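Local coordinates for protein putative Type I topoisomerase (Deinococcus radiodurans, PDB 3M4A) that probably breaks and rejoins one strand of duplex DNA without ATP, as expected of a type IB topoisomerase, and is seen here in complex with DNA, at residues P292-R297 / R330-E335. Sequence-based numbering, arbitrary orientation. Where two conformers were deposited one is given.
Sequences PVIFDR and RMLESE
Arg297 sets CG anti to its carbonyl carbon and bends at chi2 (-64°), while Glu335, with CG anti to its backbone N and a bend at chi2, leans across to meet it, and the two flat groups come together nearly coplanar, their planes 24° apart. Arg297 NH2 donates to Glu335 OE1 at 2.9 Å, a salt bridge on the anti lone pair of that oxygen. Side-on, NE and NH2 of Arg297 both grip Ser334 OG, each at 3.0 Å and in the guanidinium plane. Ser334 OG also donates to Met331 O, one turn back. A water takes a hydrogen bond from Arg297 NH1 and donates to Asp296 OD2 and Glu335 OE1, linking two carboxylates that are likely to repel each other. Over one guanidinium face lies Val293 CG1, 3.7 Å above the plane and offset toward the rim. The contact joins helix 292-299 to the C-terminal helix 323-337 of the type IB topoisomerase, about 19 Å from the DNA at the nearest atom; the axes of the short segments cross at 88°, 9.7 Å apart. On the buried side, in the conformer given, Ile294 CD1 lies 3.5 Å from Leu332 CD2, and Met331 SD sits 3.8 Å from Ile294 CG1. Leucine at Arg297 would probably leave the Glu335 carboxylate without its cation and Ser334 OG without its two donors. Helix 235-254 packs on Ile294 and helix 91-113 on Leu332, while Tyr307 touches Arg297, Met331 and Ser334.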
ATOM      1  N   PRO A 292       1.110  12.487  12.529  1.00  9.64           N
ATOM      2  CA  PRO A 292       0.588  13.626  13.282  1.00  9.54           C
ATOM      3  C   PRO A 292       0.583  14.942  12.516  1.00  8.72           C
ATOM      4  O   PRO A 292      -0.144  15.875  12.861  1.00  9.03           O
ATOM      5  CB  PRO A 292       1.539  13.719  14.489  1.00  9.83           C
ATOM      6  CG  PRO A 292       2.771  13.068  14.063  1.00 10.68           C
ATOM      7  CD  PRO A 292       2.367  11.973  13.094  1.00 10.18           C
ATOM      8  N   VAL A 293       1.378  15.023  11.459  1.00  8.86           N
ATOM      9  CA  VAL A 293       1.379  16.215  10.632  1.00  8.62           C
ATOM     10  C   VAL A 293      -0.024  16.577  10.138  1.00  8.35           C
ATOM     11  O   VAL A 293      -0.391  17.744  10.110  1.00  7.95           O
ATOM     12  CB  VAL A 293       2.377  16.075   9.459  1.00  8.79           C
ATOM     13  CG1 VAL A 293       2.222  17.236   8.459  1.00  9.36           C
ATOM     14  CG2 VAL A 293       3.811  16.008  10.010  1.00  9.01           C
ATOM     15  N   ILE A 294      -0.834  15.579   9.782  1.00  8.19           N
ATOM     16  CA  ILE A 294      -2.194  15.808   9.295  0.50  8.03           C
ATOM     17  C   ILE A 294      -3.065  16.508  10.349  1.00  7.64           C
ATOM     18  O   ILE A 294      -3.876  17.400  10.041  1.00  7.47           O
ATOM     19  CB  ILE A 294      -2.822  14.447   8.830  0.50  7.94           C
ATOM     20  CG1 ILE A 294      -2.364  14.120   7.403  0.50  7.36           C
ATOM     21  CG2 ILE A 294      -4.341  14.456   8.897  0.50  7.35           C
ATOM     22  CD1 ILE A 294      -0.860  13.997   7.240  0.50  5.32           C
ATOM     23  N   PHE A 295      -2.885  16.083  11.608  1.00  8.56           N
ATOM     24  CA  PHE A 295      -3.594  16.658  12.760  1.00  8.69           C
ATOM     25  C   PHE A 295      -3.092  18.077  13.062  1.00  8.69           C
ATOM     26  O   PHE A 295      -3.898  18.967  13.312  1.00  8.39           O
ATOM     27  CB  PHE A 295      -3.429  15.760  13.991  1.00  9.94           C
ATOM     28  CG  PHE A 295      -4.267  14.502  13.958  1.00  9.91           C
ATOM     29  CD1 PHE A 295      -4.968  14.118  12.816  1.00 11.17           C
ATOM     30  CD2 PHE A 295      -4.350  13.698  15.078  1.00 11.67           C
ATOM     31  CE1 PHE A 295      -5.737  12.967  12.810  1.00 11.70           C
ATOM     32  CE2 PHE A 295      -5.127  12.531  15.070  1.00 12.20           C
ATOM     33  CZ  PHE A 295      -5.810  12.177  13.924  1.00 12.65           C
ATOM     34  N   ASP A 296      -1.776  18.279  13.012  1.00  9.05           N
ATOM     35  CA  ASP A 296      -1.185  19.632  13.127  1.00  9.20           C
ATOM     36  C   ASP A 296      -1.821  20.603  12.136  1.00  9.41           C
ATOM     37  O   ASP A 296      -2.286  21.690  12.504  1.00  9.54           O
ATOM     38  CB  ASP A 296       0.324  19.622  12.879  1.00  9.35           C
ATOM     39  CG  ASP A 296       1.117  18.939  13.980  1.00  9.14           C
ATOM     40  OD1 ASP A 296       0.617  18.788  15.122  1.00 11.34           O
ATOM     41  OD2 ASP A 296       2.254  18.548  13.675  1.00 12.39           O
ATOM     42  N   ARG A 297      -1.883  20.210  10.865  1.00  8.72           N
ATOM     43  CA  ARG A 297      -2.483  21.085   9.873  1.00  8.76           C
ATOM     44  C   ARG A 297      -3.950  21.369  10.172  1.00  8.81           C
ATOM     45  O   ARG A 297      -4.403  22.517  10.085  1.00  9.03           O
ATOM     46  CB  ARG A 297      -2.287  20.524   8.461  1.00  8.66           C
ATOM     47  CG  ARG A 297      -0.844  20.413   8.044  1.00  8.08           C
ATOM     48  CD  ARG A 297      -0.088  21.747   7.941  1.00  8.90           C
ATOM     49  NE  ARG A 297       1.279  21.429   7.572  1.00  8.61           N
ATOM     50  CZ  ARG A 297       2.242  21.088   8.431  1.00  8.07           C
ATOM     51  NH1 ARG A 297       2.004  21.072   9.741  1.00 10.38           N
ATOM     52  NH2 ARG A 297       3.448  20.764   7.995  1.00  9.81           N
ATOM     53  N   ARG A 330       1.498  16.539  -0.883  1.00  8.19           N
ATOM     54  CA  ARG A 330       1.848  17.957  -0.786  1.00  9.02           C
ATOM     55  C   ARG A 330       1.724  18.467   0.648  1.00  9.48           C
ATOM     56  O   ARG A 330       2.573  19.250   1.099  1.00  9.13           O
ATOM     57  CB  ARG A 330       1.004  18.770  -1.752  1.00  9.28           C
ATOM     58  CG  ARG A 330       1.416  18.541  -3.192  1.00 10.44           C
ATOM     59  CD  ARG A 330       0.532  19.286  -4.162  1.00 11.34           C
ATOM     60  NE  ARG A 330       0.569  20.721  -3.929  1.00 13.75           N
ATOM     61  CZ  ARG A 330       1.531  21.535  -4.344  1.00 14.24           C
ATOM     62  NH1 ARG A 330       2.567  21.079  -5.043  1.00 15.32           N
ATOM     63  NH2 ARG A 330       1.457  22.823  -4.048  1.00 16.74           N
ATOM     64  N   MET A 331       0.702  18.008   1.376  1.00  8.69           N
ATOM     65  CA  MET A 331       0.594  18.361   2.805  1.00  9.47           C
ATOM     66  C   MET A 331       1.797  17.866   3.601  1.00  9.56           C
ATOM     67  O   MET A 331       2.358  18.615   4.421  1.00  9.89           O
ATOM     68  CB  MET A 331      -0.705  17.831   3.415  1.00  9.31           C
ATOM     69  CG  MET A 331      -0.882  18.188   4.873  1.00  9.19           C
ATOM     70  SD  MET A 331      -2.337  17.418   5.614  1.00 10.08           S
ATOM     71  CE  MET A 331      -3.621  18.536   5.104  1.00  8.75           C
ATOM     72  N   LEU A 332       2.197  16.614   3.395  1.00 10.10           N
ATOM     73  CA  LEU A 332       3.361  16.081   4.101  1.00 11.48           C
ATOM     74  C   LEU A 332       4.626  16.841   3.720  1.00 12.27           C
ATOM     75  O   LEU A 332       5.479  17.106   4.572  1.00 12.56           O
ATOM     76  CB  LEU A 332       3.549  14.597   3.835  1.00 11.40           C
ATOM     77  CG  LEU A 332       2.439  13.698   4.385  1.00 11.78           C
ATOM     78  CD1 LEU A 332       2.663  12.263   3.889  1.00 14.79           C
ATOM     79  CD2 LEU A 332       2.360  13.741   5.923  1.00 12.89           C
ATOM     80  N   GLU A 333       4.738  17.193   2.444  1.00 12.98           N
ATOM     81  CA  GLU A 333       5.884  17.979   1.973  1.00 14.15           C
ATOM     82  C   GLU A 333       5.989  19.360   2.661  1.00 14.14           C
ATOM     83  O   GLU A 333       7.095  19.903   2.786  1.00 14.98           O
ATOM     84  CB  GLU A 333       5.872  18.095   0.439  1.00 14.26           C
ATOM     85  CG  GLU A 333       6.265  16.773  -0.231  1.00 16.73           C
ATOM     86  CD  GLU A 333       6.193  16.794  -1.753  1.00 17.48           C
ATOM     87  OE1 GLU A 333       5.366  17.548  -2.327  1.00 23.58           O
ATOM     88  OE2 GLU A 333       6.966  16.020  -2.372  1.00 22.34           O
ATOM     89  N   SER A 334       4.876  19.909   3.141  1.00 14.29           N
ATOM     90  CA  SER A 334       4.929  21.198   3.834  1.00 15.01           C
ATOM     91  C   SER A 334       5.723  21.134   5.146  1.00 15.77           C
ATOM     92  O   SER A 334       6.192  22.167   5.625  1.00 15.83           O
ATOM     93  CB  SER A 334       3.524  21.747   4.095  1.00 14.38           C
ATOM     94  OG  SER A 334       2.847  21.014   5.093  1.00 13.62           O
ATOM     95  N   GLU A 335       5.868  19.944   5.726  1.00 16.29           N
ATOM     96  CA  GLU A 335       6.623  19.791   6.972  1.00 18.32           C
ATOM     97  C   GLU A 335       8.114  20.024   6.710  1.00 20.20           C
ATOM     98  O   GLU A 335       8.815  20.608   7.542  1.00 20.09           O
ATOM     99  CB  GLU A 335       6.382  18.408   7.589  1.00 17.30           C
ATOM    100  CG  GLU A 335       7.012  18.188   8.989  1.00 15.63           C
ATOM    101  CD  GLU A 335       6.325  18.938  10.131  1.00 13.89           C
ATOM    102  OE1 GLU A 335       5.307  19.626   9.930  1.00 11.44           O
ATOM    103  OE2 GLU A 335       6.823  18.830  11.268  1.00 13.87           O
TER
HETATM  104  O   HOH W   1       3.773  20.333  12.106  1.00  9.48           O